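Local coordinates for putative diflavin flavoprotein A 3 (Nostoc sp., PDB 3FNI) that probably passes electrons from NADH to oxygen, reducing it to water, and is represented here by its flavodoxin-like domain, at residues A[30-35]-A[143-148]; A[65-70]-A[99-104]; A[87-92]-A[116-121]. All coordinates share one frame; numbering follows the deposited sequence.

How the interactions relate
From the N terminus, the chain leaves helix 18-31 at residues 30-35, which meet helix 130-152 near the far end; interaction 1 closes the longest loop and contains both other contacts. Next come residues 65-70, after strand 57-63, which interaction 2 joins to the approach to helix 103-112, closing a shorter loop, 65-104. Residues 87-92 fall between those two segments and meet residues 116-121 in interaction 3, closing loop 87-121, so interactions 2 and 3 cross. The first and second lie on opposite sides of the chain's centre, about 28 Å apart between centres. Interaction 3 touches both, through Trp-146 and Leu-143 on one hand and Ile-103 on the other, linking the sheet to helices 130-152 and 103-112.

Interaction 1: residues A[30-35]-A[143-148]; sequences TKTGVG and LGQWVT
Thr-32 and Val-34 lean on helix 130-152 where Gly-144 offers bare backbone. The methyl CG2 of Val-34 sits 3.5 Å from Gly-144 O and 3.6 Å from Thr-148 OG1. Its other branch, CG1, turned anti to the backbone N (chi1 171°), meets Val-147 CG1 at 4.0 Å. Thr-32 brings OG1 to within 3.5 Å of Gly-144 CA, so closely that a beta carbon on the glycine would collide with it, while Thr-32 CG2 rests 4.0 Å from Gln-145 CG at the more exposed margin. In this flavodoxin-like fold the contact sets the link between helix 18-31 and strand 35-40 against the last helix. The link begins with a Schellman motif, in which Gly-33 takes a positive phi. One shell out, Thr-148 OG1 donates to Gly-144 O at 3.0 Å, on the opposite face of that carbonyl plane from Thr-148 N, so two donors grip one oxygen. A water donates to both Thr-32 O and Thr-148 OG1, bridging the two segments. Thr-32 OG1 is itself bonded to Ile-29 O, which probably helps fix it over the glycine. One residue earlier, Lys-31 NZ forms a salt bridge with Glu-137 of helix 130-152.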
# COMPACT_ATOMS: atom_id res chain seq x y z
N THR A 30 -8.09 -10.40 -0.23
CA THR A 30 -8.22 -11.85 -0.33
C THR A 30 -9.62 -12.29 -0.75
O THR A 30 -9.76 -13.24 -1.52
CB THR A 30 -7.91 -12.50 1.03
OG1 THR A 30 -6.57 -12.17 1.41
CG2 THR A 30 -8.06 -14.01 0.96
N LYS A 31 -10.64 -11.60 -0.25
CA LYS A 31 -12.02 -11.94 -0.59
C LYS A 31 -12.27 -11.94 -2.09
O LYS A 31 -13.08 -12.72 -2.58
CB LYS A 31 -12.99 -10.96 0.05
CG LYS A 31 -13.11 -11.04 1.55
CD LYS A 31 -14.22 -10.13 2.05
CE LYS A 31 -14.23 -10.08 3.57
NZ LYS A 31 -15.30 -9.19 4.13
N THR A 32 -11.57 -11.06 -2.81
CA THR A 32 -11.75 -10.94 -4.25
C THR A 32 -10.92 -11.94 -5.03
O THR A 32 -10.96 -11.96 -6.26
CB THR A 32 -11.35 -9.54 -4.72
OG1 THR A 32 -9.93 -9.39 -4.64
CG2 THR A 32 -12.02 -8.49 -3.85
N GLY A 33 -10.18 -12.78 -4.32
CA GLY A 33 -9.36 -13.78 -4.99
C GLY A 33 -8.10 -13.21 -5.62
O GLY A 33 -7.41 -13.92 -6.35
N VAL A 34 -7.79 -11.94 -5.35
CA VAL A 34 -6.59 -11.31 -5.89
C VAL A 34 -5.41 -11.57 -4.95
O VAL A 34 -5.55 -11.49 -3.73
CB VAL A 34 -6.80 -9.78 -6.07
CG1 VAL A 34 -5.48 -9.10 -6.43
CG2 VAL A 34 -7.83 -9.53 -7.15
N GLY A 35 -4.26 -11.90 -5.53
CA GLY A 35 -3.08 -12.18 -4.73
C GLY A 35 -2.46 -10.96 -4.08
O GLY A 35 -2.87 -9.83 -4.35
N LEU A 143 -10.21 -2.25 -3.70
CA LEU A 143 -9.02 -2.30 -4.55
C LEU A 143 -8.96 -3.63 -5.27
O LEU A 143 -8.63 -3.69 -6.45
CB LEU A 143 -7.76 -2.12 -3.70
CG LEU A 143 -6.44 -2.15 -4.50
CD1 LEU A 143 -6.47 -1.07 -5.58
CD2 LEU A 143 -5.25 -1.94 -3.55
N GLY A 144 -9.28 -4.70 -4.55
CA GLY A 144 -9.28 -6.03 -5.14
C GLY A 144 -10.27 -6.11 -6.29
O GLY A 144 -9.99 -6.75 -7.31
N GLN A 145 -11.42 -5.46 -6.14
CA GLN A 145 -12.44 -5.46 -7.18
C GLN A 145 -11.96 -4.63 -8.36
O GLN A 145 -12.19 -4.98 -9.51
CB GLN A 145 -13.76 -4.89 -6.65
CG GLN A 145 -14.39 -5.71 -5.52
CD GLN A 145 -15.74 -5.17 -5.09
OE1 GLN A 145 -15.84 -4.07 -4.55
NE2 GLN A 145 -16.79 -5.95 -5.32
N TRP A 146 -11.30 -3.52 -8.06
CA TRP A 146 -10.78 -2.65 -9.10
C TRP A 146 -9.75 -3.42 -9.93
O TRP A 146 -9.78 -3.38 -11.16
CB TRP A 146 -10.14 -1.41 -8.48
CG TRP A 146 -9.61 -0.45 -9.49
CD1 TRP A 146 -10.28 0.58 -10.09
CD2 TRP A 146 -8.28 -0.44 -10.04
NE1 TRP A 146 -9.45 1.24 -10.97
CE2 TRP A 146 -8.22 0.63 -10.96
CE3 TRP A 146 -7.14 -1.23 -9.84
CZ2 TRP A 146 -7.06 0.93 -11.68
CZ3 TRP A 146 -5.99 -0.93 -10.56
CH2 TRP A 146 -5.96 0.14 -11.47
N VAL A 147 -8.84 -4.12 -9.25
CA VAL A 147 -7.81 -4.92 -9.91
C VAL A 147 -8.47 -5.96 -10.83
O VAL A 147 -8.06 -6.15 -11.98
CB VAL A 147 -6.91 -5.66 -8.87
CG1 VAL A 147 -6.02 -6.69 -9.57
CG2 VAL A 147 -6.05 -4.65 -8.12
N THR A 148 -9.49 -6.63 -10.31
CA THR A 148 -10.19 -7.64 -11.11
C THR A 148 -10.78 -7.02 -12.37
O THR A 148 -10.59 -7.54 -13.47
CB THR A 148 -11.32 -8.30 -10.30
OG1 THR A 148 -10.76 -8.94 -9.15
CG2 THR A 148 -12.04 -9.35 -11.16
O HOH W 1 -13.11 -11.17 -8.63

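Interaction 2: residues A[65-70]-A[99-104]; sequences SPAASA and DDEPID
A single beta bridge, Pro-66 with Asp-100, ties together the loops that follow strands 57-63 and 89-93 of the flavodoxin-like fold. In flavodoxins these two loops, at the C-terminal edge of the sheet, commonly border the flavin, which is consistent with the FMN binding ascribed to this protein. Two backbone bonds of unequal quality hold the bridge. Ala-67 N donates to Asp-99 O over a short 2.6 Å, with an angle of 152° at the hydrogen. Glu-101 N reaches Ser-65 O only weakly, at 3.1 Å and 127°. Pro-66 cannot donate from its nitrogen, but its CA-H points to the same Asp-99 O, 3.4 Å away from Pro-66 CA. Beyond the bridge the chain folds into a type I beta turn from Pro-66 to Ser-69, closed by Ser-69 N on Pro-66 O. The carboxylate of Asp-99 spreads along this turn, OD2 lying 3.3 Å from Ala-67 CB and OD1 beside the methyl of Ala-68. Asp-100 points the other way: its OD1 accepts from Thr-95 and is also hydrogen-bonded to Tyr-15 OH, and because Tyr-15 touches Pro-66 as well, one aromatic residue serves both loops. Glu-101 returns to the contact by a bend in its chain (chi2 71°). The bend brings OE1 to 3.4 Å from Ala-67 CA and places the methyl of Ala-67 between two carboxylates, with Glu-101 OE1 and Asp-99 OD2 on nearly opposite sides of its CB.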
# COMPACT_ATOMS: atom_id res chain seq x y z
N SER A 65 5.67 5.53 7.18
CA SER A 65 6.83 5.17 7.98
C SER A 65 7.14 6.22 9.04
O SER A 65 6.67 7.36 8.95
CB SER A 65 8.05 4.98 7.08
OG SER A 65 7.99 3.72 6.43
N PRO A 66 7.92 5.84 10.05
CA PRO A 66 8.27 6.78 11.11
C PRO A 66 9.15 7.91 10.59
O PRO A 66 10.05 7.68 9.79
CB PRO A 66 8.99 5.91 12.14
CG PRO A 66 8.45 4.53 11.87
CD PRO A 66 8.41 4.49 10.38
N ALA A 67 8.87 9.12 11.04
CA ALA A 67 9.65 10.28 10.64
C ALA A 67 11.04 10.17 11.27
O ALA A 67 11.90 11.03 11.05
CB ALA A 67 8.97 11.55 11.09
N ALA A 68 11.26 9.11 12.04
CA ALA A 68 12.53 8.88 12.71
C ALA A 68 13.45 7.97 11.89
O ALA A 68 14.66 7.93 12.12
CB ALA A 68 12.30 8.28 14.11
N SER A 69 12.87 7.23 10.95
CA SER A 69 13.66 6.32 10.10
C SER A 69 13.73 6.83 8.67
O SER A 69 13.94 6.05 7.74
CB SER A 69 13.04 4.92 10.09
OG SER A 69 12.94 4.39 11.40
N ALA A 70 13.56 8.14 8.50
CA ALA A 70 13.59 8.76 7.18
C ALA A 70 14.79 8.33 6.33
O ALA A 70 14.62 7.71 5.28
CB ALA A 70 13.58 10.28 7.33
N ASP A 99 4.50 8.84 14.93
CA ASP A 99 5.67 9.41 14.27
C ASP A 99 5.50 9.37 12.75
O ASP A 99 6.46 9.55 12.01
CB ASP A 99 6.93 8.64 14.67
CG ASP A 99 8.21 9.45 14.47
OD1 ASP A 99 9.31 8.87 14.62
OD2 ASP A 99 8.11 10.65 14.17
N ASP A 100 4.27 9.13 12.30
CA ASP A 100 3.97 9.06 10.87
C ASP A 100 4.52 10.22 10.08
O ASP A 100 4.50 11.38 10.52
CB ASP A 100 2.46 8.98 10.62
CG ASP A 100 1.90 7.59 10.78
OD1 ASP A 100 2.60 6.73 11.35
OD2 ASP A 100 0.76 7.34 10.33
N GLU A 101 4.98 9.90 8.88
CA GLU A 101 5.51 10.88 7.95
C GLU A 101 4.23 11.50 7.38
O GLU A 101 3.19 10.84 7.34
CB GLU A 101 6.30 10.15 6.86
CG GLU A 101 7.20 11.03 6.04
CD GLU A 101 8.40 11.52 6.83
OE1 GLU A 101 9.17 10.67 7.32
OE2 GLU A 101 8.57 12.76 6.95
N PRO A 102 4.29 12.77 6.94
CA PRO A 102 3.08 13.40 6.37
C PRO A 102 2.51 12.56 5.24
O PRO A 102 3.17 12.36 4.22
CB PRO A 102 3.59 14.75 5.88
CG PRO A 102 4.73 15.04 6.80
CD PRO A 102 5.42 13.70 6.93
N ILE A 103 1.29 12.08 5.41
CA ILE A 103 0.65 11.26 4.39
C ILE A 103 0.29 12.05 3.12
O ILE A 103 0.56 11.60 2.01
CB ILE A 103 -0.61 10.56 4.96
CG1 ILE A 103 -1.36 9.84 3.83
CG2 ILE A 103 -1.50 11.57 5.66
CD1 ILE A 103 -2.44 8.90 4.32
N ASP A 104 -0.30 13.22 3.28
CA ASP A 104 -0.69 14.04 2.14
C ASP A 104 0.37 14.24 1.08
O ASP A 104 0.10 14.07 -0.11
CB ASP A 104 -1.22 15.38 2.62
CG ASP A 104 -2.52 15.23 3.37
OD1 ASP A 104 -3.52 14.78 2.75
OD2 ASP A 104 -2.55 15.54 4.57

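Interaction 3: residues A[87-92]-A[116-121]; sequences KQAVGI and TTAFPA
Gly-91 lies under one face of the Phe-119 ring, and here the packing is close: Gly-91 CA approaches Phe-119 CZ to 3.4 Å, and any beta carbon on the glycine would run into the ring. The ring reaches this position because Phe-119 CG is held between the backbone N and the carbonyl carbon (chi1 42°), folding the side chain back over the strand. An alanine in place of Phe-119 is likely to uncover Gly-91 CA, opening a gap beside the strand and depriving Ala-139 of its aromatic neighbour. Ahead of the ring, the two strands run parallel, with Ala-89 paired to Thr-116 and Val-90 to Thr-117. Thr-116 N bonds to Gln-88 O at 3.2 Å, and Val-90 N answers by donating to Thr-116 O at 2.9 Å, almost in line with the carbonyl. The third bond, Ala-118 N to Val-90 O, is also 2.9 Å long and is nearly straight at the hydrogen, yet the donor stands 63° out of the carbonyl plane as the second chain begins to veer off. The methyl of Ala-89 packs 3.1 Å from Thr-116 OG1. Where direct pairing stops, a water joins Ile-92 N and Phe-119 O, accepting from the amide and donating to the carbonyl, and Ala-121 CA comes back to within 3.4 Å of Ile-92 O. The looser, solvent side is that of exposed Thr-117, which adds little, and partly exposed Thr-116. The pairing completes a beta-alpha-beta crossover, strand 89-93, helix 103-112, strand 116-117, at the edge of the sheet. Helix 130-152 packs against Ala-89 and Thr-116 with Trp-146 and against Ala-118 with Leu-143, whereas helix 103-112 sets Leu-107 on Ile-92 and Ala-121, and strand 57-63 flanks strand 89-93.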
# COMPACT_ATOMS: atom_id res chain seq x y z
N LYS A 87 -0.73 3.18 -14.81
CA LYS A 87 -1.84 2.24 -15.01
C LYS A 87 -2.28 1.54 -13.73
O LYS A 87 -3.25 0.78 -13.73
CB LYS A 87 -1.44 1.18 -16.04
CG LYS A 87 -1.16 1.73 -17.43
CD LYS A 87 -2.44 1.93 -18.23
CE LYS A 87 -3.11 0.59 -18.53
NZ LYS A 87 -4.40 0.72 -19.28
N GLN A 88 -1.58 1.78 -12.62
CA GLN A 88 -2.00 1.12 -11.40
C GLN A 88 -2.74 2.03 -10.43
O GLN A 88 -2.85 3.24 -10.65
CB GLN A 88 -0.82 0.41 -10.74
CG GLN A 88 0.42 1.26 -10.57
CD GLN A 88 1.69 0.43 -10.47
OE1 GLN A 88 2.77 0.97 -10.26
NE2 GLN A 88 1.57 -0.88 -10.63
N ALA A 89 -3.28 1.42 -9.38
CA ALA A 89 -4.03 2.13 -8.36
C ALA A 89 -3.28 1.99 -7.04
O ALA A 89 -2.62 0.97 -6.79
CB ALA A 89 -5.42 1.55 -8.26
N VAL A 90 -3.37 3.01 -6.19
CA VAL A 90 -2.66 2.99 -4.92
C VAL A 90 -3.47 3.59 -3.76
O VAL A 90 -4.13 4.62 -3.92
CB VAL A 90 -1.30 3.73 -5.06
CG1 VAL A 90 -1.53 5.23 -5.23
CG2 VAL A 90 -0.39 3.44 -3.87
N GLY A 91 -3.41 2.91 -2.61
CA GLY A 91 -4.10 3.37 -1.42
C GLY A 91 -3.07 3.53 -0.30
O GLY A 91 -2.10 2.78 -0.26
N ILE A 92 -3.29 4.48 0.61
CA ILE A 92 -2.33 4.73 1.69
C ILE A 92 -2.99 4.85 3.06
O ILE A 92 -4.05 5.46 3.21
CB ILE A 92 -1.52 6.02 1.39
CG1 ILE A 92 -0.75 5.85 0.07
CG2 ILE A 92 -0.58 6.34 2.56
CD1 ILE A 92 -0.01 7.10 -0.42
N THR A 116 -4.24 5.99 -9.89
CA THR A 116 -5.58 6.29 -9.40
C THR A 116 -5.62 5.98 -7.90
O THR A 116 -4.96 5.06 -7.44
CB THR A 116 -6.66 5.46 -10.12
OG1 THR A 116 -6.57 4.09 -9.72
CG2 THR A 116 -6.47 5.54 -11.63
N THR A 117 -6.37 6.77 -7.14
CA THR A 117 -6.48 6.54 -5.71
C THR A 117 -7.38 5.33 -5.52
O THR A 117 -8.55 5.35 -5.92
CB THR A 117 -7.08 7.75 -4.98
OG1 THR A 117 -8.48 7.84 -5.26
CG2 THR A 117 -6.40 9.01 -5.42
N ALA A 118 -6.82 4.28 -4.92
CA ALA A 118 -7.54 3.03 -4.67
C ALA A 118 -8.75 3.21 -3.77
O ALA A 118 -9.80 2.60 -3.98
CB ALA A 118 -6.59 2.02 -4.06
N PHE A 119 -8.59 4.04 -2.75
CA PHE A 119 -9.65 4.32 -1.81
C PHE A 119 -9.22 5.56 -1.04
O PHE A 119 -8.05 5.96 -1.12
CB PHE A 119 -9.84 3.12 -0.85
CG PHE A 119 -8.55 2.52 -0.36
CD1 PHE A 119 -8.09 1.30 -0.86
CD2 PHE A 119 -7.77 3.19 0.58
CE1 PHE A 119 -6.88 0.77 -0.44
CE2 PHE A 119 -6.56 2.66 1.01
CZ PHE A 119 -6.11 1.45 0.50
N PRO A 120 -10.15 6.19 -0.32
CA PRO A 120 -9.83 7.40 0.46
C PRO A 120 -8.70 7.05 1.45
O PRO A 120 -8.80 6.06 2.16
CB PRO A 120 -11.14 7.73 1.17
CG PRO A 120 -12.21 7.12 0.24
CD PRO A 120 -11.57 5.82 -0.15
N ALA A 121 -7.64 7.86 1.49
CA ALA A 121 -6.54 7.58 2.40
C ALA A 121 -7.06 7.35 3.82
O ALA A 121 -7.72 8.21 4.39
CB ALA A 121 -5.54 8.74 2.41
O HOH W 2 -5.31 6.49 -0.45